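Side-chain contacts in Pre-mRNA splicing factor PRP8 (Cyanidioschyzon merolae, PDB 6NQI), which probably binds the spliceosomal snRNAs and pre-mRNA introns during splicing, and is represented here by its RNase H-like (RH) domain: residues Val14-Ala19 and Trp60-His65; Thr35-Val40 and Arg71-Glu76; Ser156-Leu161 and Leu199-Trp204. All blocks are in the same frame, centred on the assembly; numbering follows the deposited sequence.

How the contacts relate
Strand 11-21 carries the first half of contact 1 (Val14-Ala19) and strand 37-43 the first half of contact 2 (Thr35-Val40), before helix 54-71 supplies Trp60-His65 and the loop behind it Arg71-Glu76. The segments thus alternate, and the two contacts cross: contact 1 closes the loop from the first strand to the helix, contact 2 that from the third strand to the helix's exit. Both reach the central sheet, with centres about 16 Å apart. Contact 3 follows in series, joining helix 152-168 to helix 201-210 across a connection with an unmodelled part; its centre lies about 28 Å from that of contact 1.

Contact 1. Residues Val14-Ala19 and Trp60-His65. With BME (beta-mercaptoethanol), chain C.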
ATOM      1  N   VAL A  14      -1.640  -2.559  -5.263  1.00 45.07           N
ATOM      2  CA  VAL A  14      -2.521  -1.418  -5.080  1.00 45.41           C
ATOM      3  C   VAL A  14      -3.781  -1.868  -4.357  1.00 47.57           C
ATOM      4  O   VAL A  14      -4.441  -2.830  -4.781  1.00 46.10           O
ATOM      5  CB  VAL A  14      -2.855  -0.750  -6.418  1.00 40.98           C
ATOM      6  CG1 VAL A  14      -3.483   0.654  -6.140  1.00 40.17           C
ATOM      7  CG2 VAL A  14      -1.606  -0.719  -7.326  1.00 38.52           C
ATOM      8  N   ASP A  15      -4.084  -1.203  -3.242  1.00 52.05           N
ATOM      9  CA  ASP A  15      -5.222  -1.540  -2.388  1.00 52.24           C
ATOM     10  C   ASP A  15      -5.991  -0.254  -2.111  1.00 49.85           C
ATOM     11  O   ASP A  15      -5.468   0.662  -1.462  1.00 51.52           O
ATOM     12  CB  ASP A  15      -4.742  -2.211  -1.091  1.00 56.89           C
ATOM     13  CG  ASP A  15      -5.868  -2.857  -0.289  1.00 57.04           C
ATOM     14  OD1 ASP A  15      -7.051  -2.521  -0.488  1.00 54.58           O
ATOM     15  OD2 ASP A  15      -5.572  -3.736   0.554  1.00 60.30           O
ATOM     16  N   ASP A  16      -7.220  -0.172  -2.611  1.00 58.87           N
ATOM     17  CA  ASP A  16      -8.035   1.015  -2.398  1.00 60.81           C
ATOM     18  C   ASP A  16      -9.254   0.732  -1.533  1.00 62.82           C
ATOM     19  O   ASP A  16     -10.108   1.600  -1.388  1.00 64.80           O
ATOM     20  CB  ASP A  16      -8.436   1.632  -3.748  1.00 60.57           C
ATOM     21  CG  ASP A  16      -9.442   0.791  -4.512  1.00 60.42           C
ATOM     22  OD1 ASP A  16      -9.617  -0.407  -4.182  1.00 59.28           O
ATOM     23  OD2 ASP A  16     -10.035   1.332  -5.477  1.00 62.21           O
ATOM     24  N   ARG A  17      -9.311  -0.434  -0.902  1.00 50.84           N
ATOM     25  CA  ARG A  17     -10.459  -0.849  -0.108  1.00 52.05           C
ATOM     26  C   ARG A  17     -10.769   0.083   1.072  1.00 54.62           C
ATOM     27  O   ARG A  17     -11.809  -0.092   1.723  1.00 55.52           O
ATOM     28  CB  ARG A  17     -10.230  -2.272   0.380  1.00 51.69           C
ATOM     29  CG  ARG A  17     -10.333  -3.268  -0.723  1.00 49.65           C
ATOM     30  CD  ARG A  17     -10.023  -4.658  -0.247  1.00 49.98           C
ATOM     31  NE  ARG A  17      -8.593  -4.874  -0.048  1.00 50.65           N
ATOM     32  CZ  ARG A  17      -8.076  -6.072   0.218  1.00 51.78           C
ATOM     33  NH1 ARG A  17      -8.894  -7.120   0.303  1.00 51.91           N
ATOM     34  NH2 ARG A  17      -6.761  -6.230   0.379  1.00 53.38           N
ATOM     35  N   THR A  18      -9.895   1.042   1.370  1.00 51.27           N
ATOM     36  CA  THR A  18     -10.135   2.090   2.352  1.00 53.64           C
ATOM     37  C   THR A  18     -10.141   3.463   1.686  1.00 54.59           C
ATOM     38  O   THR A  18      -9.687   4.462   2.253  1.00 55.87           O
ATOM     39  CB  THR A  18      -9.086   2.052   3.464  1.00 55.35           C
ATOM     40  OG1 THR A  18      -7.780   2.248   2.903  1.00 54.93           O
ATOM     41  CG2 THR A  18      -9.157   0.747   4.231  1.00 55.62           C
ATOM     42  N   ALA A  19     -10.703   3.553   0.488  1.00 46.45           N
ATOM     43  CA  ALA A  19     -10.758   4.866  -0.128  1.00 48.64           C
ATOM     44  C   ALA A  19     -11.938   5.667   0.418  1.00 50.46           C
ATOM     45  O   ALA A  19     -11.848   6.893   0.545  1.00 52.18           O
ATOM     46  CB  ALA A  19     -10.829   4.727  -1.649  1.00 47.98           C
ATOM     47  N   TRP A  60     -12.443   4.591 -10.420  1.00 48.76           N
ATOM     48  CA  TRP A  60     -11.826   5.499 -11.374  1.00 47.18           C
ATOM     49  C   TRP A  60     -10.776   6.383 -10.716  1.00 43.32           C
ATOM     50  O   TRP A  60      -9.731   6.651 -11.323  1.00 42.19           O
ATOM     51  CB  TRP A  60     -12.891   6.330 -12.073  1.00 48.83           C
ATOM     52  CG  TRP A  60     -13.556   5.560 -13.164  1.00 51.60           C
ATOM     53  CD1 TRP A  60     -14.818   5.036 -13.159  1.00 54.00           C
ATOM     54  CD2 TRP A  60     -12.963   5.156 -14.394  1.00 51.42           C
ATOM     55  NE1 TRP A  60     -15.063   4.364 -14.334  1.00 54.29           N
ATOM     56  CE2 TRP A  60     -13.934   4.419 -15.107  1.00 52.53           C
ATOM     57  CE3 TRP A  60     -11.703   5.352 -14.970  1.00 49.60           C
ATOM     58  CZ2 TRP A  60     -13.686   3.887 -16.368  1.00 51.64           C
ATOM     59  CZ3 TRP A  60     -11.462   4.835 -16.215  1.00 48.82           C
ATOM     60  CH2 TRP A  60     -12.448   4.105 -16.906  1.00 51.03           C
ATOM     61  N   LYS A  61     -11.023   6.851  -9.483  1.00 61.48           N
ATOM     62  CA  LYS A  61      -9.980   7.600  -8.779  1.00 58.35           C
ATOM     63  C   LYS A  61      -8.753   6.734  -8.512  1.00 56.47           C
ATOM     64  O   LYS A  61      -7.617   7.213  -8.607  1.00 55.12           O
ATOM     65  CB  LYS A  61     -10.495   8.211  -7.468  1.00 57.15           C
ATOM     66  CG  LYS A  61     -11.294   9.511  -7.650  1.00 57.88           C
ATOM     67  CD  LYS A  61     -11.040  10.501  -6.510  1.00 55.81           C
ATOM     68  CE  LYS A  61      -9.937  11.525  -6.820  1.00 55.07           C
ATOM     69  NZ  LYS A  61     -10.310  12.398  -7.972  1.00 55.94           N
ATOM     70  N   CYS A  62      -8.945   5.453  -8.203  1.00 61.23           N
ATOM     71  CA  CYS A  62      -7.784   4.598  -8.017  1.00 58.88           C
ATOM     72  C   CYS A  62      -7.006   4.425  -9.321  1.00 59.44           C
ATOM     73  O   CYS A  62      -5.766   4.502  -9.333  1.00 57.80           O
ATOM     74  CB  CYS A  62      -8.208   3.244  -7.468  1.00 59.11           C
ATOM     75  SG  CYS A  62      -6.745   2.209  -7.160  1.00 54.62           S
ATOM     76  N   ALA A  63      -7.719   4.183 -10.429  1.00 41.83           N
ATOM     77  CA  ALA A  63      -7.059   4.060 -11.730  1.00 42.72           C
ATOM     78  C   ALA A  63      -6.281   5.326 -12.077  1.00 43.16           C
ATOM     79  O   ALA A  63      -5.132   5.268 -12.542  1.00 43.39           O
ATOM     80  CB  ALA A  63      -8.101   3.754 -12.804  1.00 45.90           C
ATOM     81  N   GLU A  64      -6.904   6.492 -11.871  1.00 58.11           N
ATOM     82  CA  GLU A  64      -6.233   7.746 -12.177  1.00 58.77           C
ATOM     83  C   GLU A  64      -5.018   7.960 -11.269  1.00 56.97           C
ATOM     84  O   GLU A  64      -3.975   8.460 -11.719  1.00 58.46           O
ATOM     85  CB  GLU A  64      -7.247   8.888 -12.074  1.00 58.97           C
ATOM     86  CG  GLU A  64      -6.810  10.153 -12.774  1.00 59.81           C
ATOM     87  CD  GLU A  64      -5.868  11.014 -11.954  1.00 58.87           C
ATOM     88  OE1 GLU A  64      -5.809  10.840 -10.701  1.00 56.97           O
ATOM     89  OE2 GLU A  64      -5.205  11.893 -12.572  1.00 60.18           O
ATOM     90  N   HIS A  65      -5.113   7.536 -10.005  1.00 47.43           N
ATOM     91  CA  HIS A  65      -3.982   7.678  -9.089  1.00 45.63           C
ATOM     92  C   HIS A  65      -2.802   6.819  -9.525  1.00 46.15           C
ATOM     93  O   HIS A  65      -1.663   7.303  -9.578  1.00 47.61           O
ATOM     94  CB  HIS A  65      -4.416   7.331  -7.654  1.00 42.58           C
ATOM     95  CG  HIS A  65      -3.279   7.218  -6.680  1.00 40.57           C
ATOM     96  ND1 HIS A  65      -3.014   6.058  -5.972  1.00 38.28           N
ATOM     97  CD2 HIS A  65      -2.314   8.103  -6.324  1.00 40.97           C
ATOM     98  CE1 HIS A  65      -1.952   6.244  -5.206  1.00 37.43           C
ATOM     99  NE2 HIS A  65      -1.501   7.472  -5.410  1.00 39.14           N
TER
HETATM  100  C1  BME C2101      -6.799  -0.902  -5.992  0.81 52.71           C
HETATM  101  C2  BME C2101      -7.415  -0.819  -7.375  0.81 52.71           C
HETATM  102  O1  BME C2101      -7.572  -1.859  -5.315  0.81 52.71           O
HETATM  103  S2  BME C2101      -6.866   0.597  -8.359  0.81 52.71           S
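A disulfide to a small additive dominates the meeting of Cys62 with Val14 and Asp16: Cys62 SG is bonded covalently to S2 of beta-mercaptoethanol at 2.0 Å, the reagent probably coming from the crystallisation liquor. With SG trans to its backbone N (chi1 -177°), Cys62 directs the sulfur from the helix towards the strand. The additive's two-carbon chain leads on from helix 54-71 to strand 11-21, where the hydroxyl O1 donates to Asp16 OD1 at 2.8 Å and takes a weak, bent bond from Asp16 N. Asp16 thereby holds O1 from both its carboxylate and its backbone, consistent with CG standing between the backbone N and the carbonyl carbon (chi1 70°), which keeps the carboxylate near its own N-H. The other oxygen, Asp16 OD2, lies against the cysteine itself, 3.3 Å from Cys62 CB. Val14 supplies the apolar side: its CG1 branch packs on the sulfur, with Val14 CG1 3.8 Å from Cys62 SG and also beside C1 of the additive. An alanine in place of Asp16 would take away the carboxylate acceptor, and the additive's hydroxyl would probably be freer to turn, with a gap opened beside Cys62 CB.

Asp15, facing away from the helix, accepts from Arg17 N in an Asx turn and is gripped side-on by the Arg17 guanidinium. A type I turn from Asp16 to Ala19 then redirects the chain. On the sheet, Ile28 and Ile30 of strand 24-32 flank Asp16 and Val14. A long helix following three antiparallel strands and lying over the first of them is characteristic of the RNase H-like fold.

Contact 2. Residues Thr35-Val40 and Arg71-Glu76; sequences TGRLFV and RSQPTE
Arg37 runs extended as far as CD and then bends at chi3 (50°), while Gln73 folds at chi2 (-67°), and these two kinks bring a guanidinium and an amide together from opposite directions. Arg37 NH2 donates a fairly straight hydrogen bond of 2.6 Å to Gln73 OE1. The acceptor sits at the guanidinium's edge, close to its plane; the donor is tilted out of the carbonyl plane, and the two flat groups stand 62° apart. On the amide's other branch, Gln73 NE2 comes obliquely to Phe39 CZ at 4.3 Å.

The strand side begins in a hairpin that joins strands 24-32 and 37-43 of the RNase H-like sheet; Gly36 and Arg37 both face Glu32 there, forming a G1 beta bulge. Glu32 also ties this corner together through its carboxylate, which makes a salt bridge to Arg37 NE and accepts from Thr35 OG1. The guanidinium therefore has a firm acidic partner at its NE edge and the glutamine at NH2. Phe39, two residues along the same strand, brings the edge of its ring up to one face of the guanidinium, Phe39 CZ lying 3.5 Å above that plane and towards its rim. The ring of Phe39 in turn meets Trp12, with Ile30 and Ile139 of the flanking strands beside it.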
ATOM      1  N   THR A  35      11.368  -2.989  -3.183  1.00 48.76           N
ATOM      2  CA  THR A  35      12.086  -2.000  -2.388  1.00 49.87           C
ATOM      3  C   THR A  35      11.483  -1.730  -1.019  1.00 49.12           C
ATOM      4  O   THR A  35      12.187  -1.242  -0.135  1.00 49.77           O
ATOM      5  CB  THR A  35      12.153  -0.668  -3.137  1.00 51.51           C
ATOM      6  OG1 THR A  35      10.818  -0.261  -3.480  1.00 47.04           O
ATOM      7  CG2 THR A  35      12.950  -0.813  -4.378  1.00 52.19           C
ATOM      8  N   GLY A  36      10.188  -1.945  -0.857  1.00 54.20           N
ATOM      9  CA  GLY A  36       9.499  -1.640   0.366  1.00 53.43           C
ATOM     10  C   GLY A  36       8.864  -0.279   0.349  1.00 54.18           C
ATOM     11  O   GLY A  36       8.260   0.118   1.344  1.00 53.22           O
ATOM     12  N   ARG A  37       8.931   0.425  -0.767  1.00 62.68           N
ATOM     13  CA  ARG A  37       8.499   1.807  -0.781  1.00 62.30           C
ATOM     14  C   ARG A  37       6.985   1.812  -0.728  1.00 60.67           C
ATOM     15  O   ARG A  37       6.342   1.015  -1.401  1.00 60.41           O
ATOM     16  CB  ARG A  37       9.047   2.482  -2.031  1.00 62.52           C
ATOM     17  CG  ARG A  37       9.116   3.965  -1.976  1.00 60.68           C
ATOM     18  CD  ARG A  37       9.948   4.528  -3.118  1.00 61.32           C
ATOM     19  NE  ARG A  37       9.542   3.988  -4.413  1.00 57.99           N
ATOM     20  CZ  ARG A  37       9.682   4.628  -5.574  1.00 59.67           C
ATOM     21  NH1 ARG A  37      10.188   5.862  -5.614  1.00 64.93           N
ATOM     22  NH2 ARG A  37       9.287   4.046  -6.696  1.00 56.43           N
ATOM     23  N   LEU A  38       6.404   2.639   0.136  1.00 57.94           N
ATOM     24  CA  LEU A  38       4.957   2.670   0.338  1.00 56.60           C
ATOM     25  C   LEU A  38       4.395   4.041  -0.029  1.00 55.32           C
ATOM     26  O   LEU A  38       4.827   5.053   0.529  1.00 55.42           O
ATOM     27  CB  LEU A  38       4.611   2.306   1.783  1.00 56.69           C
ATOM     28  CG  LEU A  38       3.108   2.241   2.036  1.00 56.82           C
ATOM     29  CD1 LEU A  38       2.509   1.081   1.284  1.00 57.13           C
ATOM     30  CD2 LEU A  38       2.770   2.146   3.527  1.00 57.51           C
ATOM     31  N   PHE A  39       3.436   4.069  -0.970  1.00 55.84           N
ATOM     32  CA  PHE A  39       2.725   5.283  -1.379  1.00 54.33           C
ATOM     33  C   PHE A  39       1.382   5.338  -0.662  1.00 54.95           C
ATOM     34  O   PHE A  39       0.457   4.588  -1.009  1.00 55.07           O
ATOM     35  CB  PHE A  39       2.483   5.300  -2.887  1.00 52.71           C
ATOM     36  CG  PHE A  39       3.707   5.140  -3.703  1.00 53.13           C
ATOM     37  CD1 PHE A  39       4.490   6.226  -4.013  1.00 53.07           C
ATOM     38  CD2 PHE A  39       4.094   3.889  -4.144  1.00 54.43           C
ATOM     39  CE1 PHE A  39       5.621   6.070  -4.797  1.00 53.95           C
ATOM     40  CE2 PHE A  39       5.224   3.720  -4.913  1.00 55.86           C
ATOM     41  CZ  PHE A  39       5.989   4.813  -5.237  1.00 55.38           C
ATOM     42  N   VAL A  40       1.262   6.252   0.298  1.00 45.32           N
ATOM     43  CA  VAL A  40       0.004   6.516   0.983  1.00 46.96           C
ATOM     44  C   VAL A  40      -0.635   7.718   0.308  1.00 46.80           C
ATOM     45  O   VAL A  40      -0.067   8.821   0.305  1.00 46.65           O
ATOM     46  CB  VAL A  40       0.215   6.773   2.481  1.00 48.31           C
ATOM     47  CG1 VAL A  40      -1.111   6.851   3.178  1.00 50.18           C
ATOM     48  CG2 VAL A  40       1.042   5.678   3.089  1.00 48.25           C
ATOM     49  N   ARG A  71       3.329   8.103 -13.944  1.00 57.59           N
ATOM     50  CA  ARG A  71       3.883   9.270 -14.625  1.00 58.91           C
ATOM     51  C   ARG A  71       5.004   9.918 -13.833  1.00 59.11           C
ATOM     52  O   ARG A  71       5.868  10.575 -14.417  1.00 63.04           O
ATOM     53  CB  ARG A  71       2.780  10.288 -14.887  1.00 59.22           C
ATOM     54  CG  ARG A  71       1.813   9.943 -15.993  1.00 59.08           C
ATOM     55  CD  ARG A  71       1.052  11.184 -16.370  1.00 60.26           C
ATOM     56  NE  ARG A  71       0.423  11.101 -17.683  1.00 62.56           N
ATOM     57  CZ  ARG A  71      -0.894  11.105 -17.874  1.00 61.51           C
ATOM     58  NH1 ARG A  71      -1.708  11.170 -16.813  1.00 58.97           N
ATOM     59  NH2 ARG A  71      -1.385  11.033 -19.123  1.00 64.25           N
ATOM     60  N   SER A  72       4.985   9.805 -12.510  1.00 70.22           N
ATOM     61  CA  SER A  72       6.032  10.451 -11.716  1.00 70.42           C
ATOM     62  C   SER A  72       7.309   9.622 -11.557  1.00 71.09           C
ATOM     63  O   SER A  72       8.240  10.099 -10.900  1.00 72.27           O
ATOM     64  CB  SER A  72       5.523  10.776 -10.320  1.00 68.74           C
ATOM     65  OG  SER A  72       5.498   9.581  -9.556  1.00 67.22           O
ATOM     66  N   GLN A  73       7.387   8.383 -12.126  1.00 95.12           N
ATOM     67  CA  GLN A  73       8.511   7.462 -11.987  1.00 95.84           C
ATOM     68  C   GLN A  73       9.458   7.539 -13.176  1.00 99.80           C
ATOM     69  O   GLN A  73       9.021   7.759 -14.311  1.00101.21           O
ATOM     70  CB  GLN A  73       8.019   6.023 -11.856  1.00 94.77           C
ATOM     71  CG  GLN A  73       7.244   5.730 -10.572  1.00 92.61           C
ATOM     72  CD  GLN A  73       8.093   5.809  -9.335  1.00 91.83           C
ATOM     73  OE1 GLN A  73       8.921   4.936  -9.135  1.00 92.74           O
ATOM     74  NE2 GLN A  73       7.879   6.822  -8.479  1.00 90.37           N
ATOM     75  N   PRO A  74      10.759   7.398 -12.937  1.00 70.65           N
ATOM     76  CA  PRO A  74      11.701   7.206 -14.050  1.00 75.37           C
ATOM     77  C   PRO A  74      11.477   5.853 -14.714  1.00 73.62           C
ATOM     78  O   PRO A  74      10.929   4.924 -14.117  1.00 69.61           O
ATOM     79  CB  PRO A  74      13.077   7.277 -13.375  1.00 78.44           C
ATOM     80  CG  PRO A  74      12.833   7.963 -12.069  1.00 76.51           C
ATOM     81  CD  PRO A  74      11.452   7.552 -11.646  1.00 70.57           C
ATOM     82  N   THR A  75      11.919   5.739 -15.966  1.00 97.12           N
ATOM     83  CA  THR A  75      11.692   4.492 -16.694  1.00 96.24           C
ATOM     84  C   THR A  75      12.418   3.306 -16.048  1.00 95.08           C
ATOM     85  O   THR A  75      11.913   2.179 -16.089  1.00 92.56           O
ATOM     86  CB  THR A  75      12.111   4.653 -18.154  1.00101.85           C
ATOM     87  OG1 THR A  75      13.466   5.104 -18.206  1.00107.17           O
ATOM     88  CG2 THR A  75      11.216   5.663 -18.855  1.00102.98           C
ATOM     89  N   GLU A  76      13.587   3.530 -15.445  1.00101.29           N
ATOM     90  CA  GLU A  76      14.259   2.448 -14.729  1.00100.33           C
ATOM     91  C   GLU A  76      13.561   2.050 -13.429  1.00 94.94           C
ATOM     92  O   GLU A  76      13.898   1.009 -12.860  1.00 94.36           O
ATOM     93  CB  GLU A  76      15.737   2.786 -14.491  1.00105.21           C
ATOM     94  CG  GLU A  76      16.588   2.816 -15.796  1.00111.58           C
ATOM     95  CD  GLU A  76      16.519   4.121 -16.570  1.00115.51           C
ATOM     96  OE1 GLU A  76      15.488   4.827 -16.457  1.00112.61           O
ATOM     97  OE2 GLU A  76      17.492   4.413 -17.313  1.00121.97           O
TER

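Contact 3. Residues Ser156-Leu161 and Leu199-Trp204; sequences SARFLL and LPETDW
Arg158 meets Glu201 in a salt bridge whose stronger arm is the hydrogen bond from Arg158 NH2 to Glu201 OE1, 2.9 Å long and almost straight at 166°. Glu201 OE1 receives it through its syn lone pair, and the oxygen lies near the guanidinium plane. The second arm, Arg158 NH1 to Glu201 OE2, is weak at 3.4 Å; the carboxylate and guanidinium planes stand 35° apart. Arg158 NE makes a second salt bridge, to Glu208, its strongest polar partner, and both acids belong to helix 201-210, sharing the one arginine of helix 152-168. The contact is thus a helix-to-helix pairing in the domain IV core, where the last helix of this RH domain fragment is joined to the helix after the last sheet strand of the RNase H-like fold. Pro200 occupies the N-cap, which puts Glu201 in the first turn, where the helix end would probably stabilise its charge.

Around this polar centre the packing is aromatic. Arg158 leaves its helix with CG trans to the backbone N (chi1 -172°) and bends at chi3, delivering the guanidinium flat onto Trp204. The centres of the two groups are 4.6 Å apart. Trp146 makes a cation-pi contact with Arg158 and meets Trp204 edge-to-face. The indole of Trp204 is sandwiched: Leu199 CD1 lies 4.2 Å above the centre of one face, and on the opposite face Arg158 NH1 sits off-centre, 3.3 Å from Trp204 CG.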
ATOM      1  N   SER A 156      10.355  -8.835   2.656  1.00 62.22           N
ATOM      2  CA  SER A 156       9.032  -8.939   2.058  1.00 61.30           C
ATOM      3  C   SER A 156       8.111  -9.786   2.926  1.00 63.89           C
ATOM      4  O   SER A 156       6.984  -9.384   3.244  1.00 64.74           O
ATOM      5  CB  SER A 156       9.181  -9.552   0.658  1.00 59.20           C
ATOM      6  OG  SER A 156       7.945  -9.951   0.104  1.00 59.11           O
ATOM      7  N   ALA A 157       8.585 -10.976   3.316  1.00 49.85           N
ATOM      8  CA  ALA A 157       7.783 -11.884   4.126  1.00 52.29           C
ATOM      9  C   ALA A 157       7.453 -11.277   5.486  1.00 54.57           C
ATOM     10  O   ALA A 157       6.362 -11.491   6.022  1.00 56.57           O
ATOM     11  CB  ALA A 157       8.515 -13.218   4.279  1.00 52.74           C
ATOM     12  N   ARG A 158       8.396 -10.533   6.065  1.00 61.38           N
ATOM     13  CA  ARG A 158       8.173  -9.898   7.356  1.00 63.93           C
ATOM     14  C   ARG A 158       7.064  -8.869   7.256  1.00 63.95           C
ATOM     15  O   ARG A 158       6.155  -8.818   8.096  1.00 66.32           O
ATOM     16  CB  ARG A 158       9.459  -9.231   7.825  1.00 64.61           C
ATOM     17  CG  ARG A 158       9.384  -8.720   9.226  1.00 67.77           C
ATOM     18  CD  ARG A 158      10.715  -8.131   9.633  1.00 69.39           C
ATOM     19  NE  ARG A 158      11.781  -9.120   9.709  1.00 68.74           N
ATOM     20  CZ  ARG A 158      13.042  -8.815   9.983  1.00 69.29           C
ATOM     21  NH1 ARG A 158      13.386  -7.556  10.201  1.00 70.12           N
ATOM     22  NH2 ARG A 158      13.959  -9.770  10.037  1.00 68.96           N
ATOM     23  N   PHE A 159       7.145  -8.024   6.231  1.00 61.02           N
ATOM     24  CA  PHE A 159       6.094  -7.054   5.962  1.00 60.24           C
ATOM     25  C   PHE A 159       4.750  -7.755   5.812  1.00 61.96           C
ATOM     26  O   PHE A 159       3.751  -7.324   6.392  1.00 64.28           O
ATOM     27  CB  PHE A 159       6.476  -6.274   4.706  1.00 56.26           C
ATOM     28  CG  PHE A 159       5.576  -5.146   4.365  1.00 54.46           C
ATOM     29  CD1 PHE A 159       5.820  -3.880   4.881  1.00 54.58           C
ATOM     30  CD2 PHE A 159       4.524  -5.318   3.488  1.00 52.82           C
ATOM     31  CE1 PHE A 159       5.017  -2.821   4.552  1.00 52.77           C
ATOM     32  CE2 PHE A 159       3.710  -4.249   3.155  1.00 50.75           C
ATOM     33  CZ  PHE A 159       3.962  -3.006   3.690  1.00 50.60           C
ATOM     34  N   LEU A 160       4.713  -8.868   5.077  1.00 62.96           N
ATOM     35  CA  LEU A 160       3.444  -9.562   4.863  1.00 64.78           C
ATOM     36  C   LEU A 160       2.891 -10.128   6.174  1.00 67.62           C
ATOM     37  O   LEU A 160       1.679 -10.043   6.440  1.00 67.69           O
ATOM     38  CB  LEU A 160       3.638 -10.662   3.816  1.00 63.16           C
ATOM     39  CG  LEU A 160       2.426 -11.254   3.081  1.00 62.42           C
ATOM     40  CD1 LEU A 160       1.537 -10.187   2.462  1.00 59.25           C
ATOM     41  CD2 LEU A 160       2.889 -12.194   1.999  1.00 60.91           C
ATOM     42  N   LEU A 161       3.768 -10.705   7.005  1.00 81.75           N
ATOM     43  CA  LEU A 161       3.352 -11.227   8.306  1.00 83.76           C
ATOM     44  C   LEU A 161       2.798 -10.116   9.185  1.00 85.06           C
ATOM     45  O   LEU A 161       1.807 -10.310   9.901  1.00 85.36           O
ATOM     46  CB  LEU A 161       4.529 -11.912   9.004  1.00 83.91           C
ATOM     47  CG  LEU A 161       4.260 -12.448  10.413  1.00 85.50           C
ATOM     48  CD1 LEU A 161       3.119 -13.458  10.407  1.00 85.37           C
ATOM     49  CD2 LEU A 161       5.511 -13.056  11.015  1.00 85.35           C
ATOM     50  N   LEU A 199      14.636  -1.173  15.303  1.00 96.62           N
ATOM     51  CA  LEU A 199      14.984  -2.279  16.195  1.00 98.53           C
ATOM     52  C   LEU A 199      16.130  -3.141  15.644  1.00 96.01           C
ATOM     53  O   LEU A 199      16.300  -3.260  14.425  1.00 92.06           O
ATOM     54  CB  LEU A 199      13.768  -3.183  16.435  1.00 99.42           C
ATOM     55  CG  LEU A 199      12.483  -2.588  17.004  1.00 99.56           C
ATOM     56  CD1 LEU A 199      11.421  -3.672  17.017  1.00 98.79           C
ATOM     57  CD2 LEU A 199      12.696  -2.023  18.395  1.00101.00           C
ATOM     58  N   PRO A 200      16.911  -3.783  16.518  1.00114.49           N
ATOM     59  CA  PRO A 200      17.911  -4.749  16.049  1.00112.37           C
ATOM     60  C   PRO A 200      17.233  -5.993  15.503  1.00108.57           C
ATOM     61  O   PRO A 200      16.033  -6.210  15.674  1.00107.14           O
ATOM     62  CB  PRO A 200      18.733  -5.068  17.303  1.00118.99           C
ATOM     63  CG  PRO A 200      18.396  -3.995  18.280  1.00120.89           C
ATOM     64  CD  PRO A 200      16.991  -3.591  17.977  1.00118.71           C
ATOM     65  N   GLU A 201      18.036  -6.836  14.852  1.00108.48           N
ATOM     66  CA  GLU A 201      17.469  -7.994  14.167  1.00106.13           C
ATOM     67  C   GLU A 201      17.007  -9.072  15.133  1.00106.93           C
ATOM     68  O   GLU A 201      16.090  -9.827  14.805  1.00104.73           O
ATOM     69  CB  GLU A 201      18.478  -8.604  13.194  1.00106.79           C
ATOM     70  CG  GLU A 201      18.508  -7.981  11.814  1.00104.72           C
ATOM     71  CD  GLU A 201      17.203  -8.139  11.028  1.00100.77           C
ATOM     72  OE1 GLU A 201      16.606  -9.238  11.072  1.00 99.76           O
ATOM     73  OE2 GLU A 201      16.801  -7.179  10.325  1.00 98.90           O
ATOM     74  N   THR A 202      17.632  -9.182  16.307  1.00115.04           N
ATOM     75  CA  THR A 202      17.218 -10.209  17.261  1.00116.20           C
ATOM     76  C   THR A 202      15.786  -9.970  17.734  1.00114.19           C
ATOM     77  O   THR A 202      14.975 -10.904  17.809  1.00113.20           O
ATOM     78  CB  THR A 202      18.191 -10.266  18.443  1.00120.48           C
ATOM     79  OG1 THR A 202      18.424  -8.946  18.947  1.00121.66           O
ATOM     80  CG2 THR A 202      19.513 -10.870  18.006  1.00122.67           C
ATOM     81  N   ASP A 203      15.471  -8.729  18.105  1.00109.17           N
ATOM     82  CA  ASP A 203      14.101  -8.399  18.484  1.00107.27           C
ATOM     83  C   ASP A 203      13.130  -8.586  17.322  1.00103.38           C
ATOM     84  O   ASP A 203      11.988  -9.004  17.537  1.00102.02           O
ATOM     85  CB  ASP A 203      14.050  -6.973  19.033  1.00107.99           C
ATOM     86  CG  ASP A 203      14.632  -6.872  20.440  1.00111.92           C
ATOM     87  OD1 ASP A 203      14.512  -7.848  21.224  1.00113.48           O
ATOM     88  OD2 ASP A 203      15.237  -5.826  20.748  1.00113.70           O
ATOM     89  N   TRP A 204      13.567  -8.302  16.087  1.00 88.79           N
ATOM     90  CA  TRP A 204      12.743  -8.586  14.913  1.00 85.39           C
ATOM     91  C   TRP A 204      12.460 -10.082  14.790  1.00 85.25           C
ATOM     92  O   TRP A 204      11.342 -10.484  14.459  1.00 83.13           O
ATOM     93  CB  TRP A 204      13.416  -8.042  13.647  1.00 84.32           C
ATOM     94  CG  TRP A 204      13.068  -6.586  13.346  1.00 83.01           C
ATOM     95  CD1 TRP A 204      13.943  -5.541  13.157  1.00 84.32           C
ATOM     96  CD2 TRP A 204      11.755  -6.029  13.206  1.00 80.46           C
ATOM     97  NE1 TRP A 204      13.249  -4.372  12.911  1.00 82.75           N
ATOM     98  CE2 TRP A 204      11.908  -4.648  12.940  1.00 80.32           C
ATOM     99  CE3 TRP A 204      10.464  -6.562  13.285  1.00 78.54           C
ATOM    100  CZ2 TRP A 204      10.827  -3.809  12.758  1.00 78.27           C
ATOM    101  CZ3 TRP A 204       9.395  -5.727  13.102  1.00 76.50           C
ATOM    102  CH2 TRP A 204       9.579  -4.365  12.839  1.00 76.32           C
TER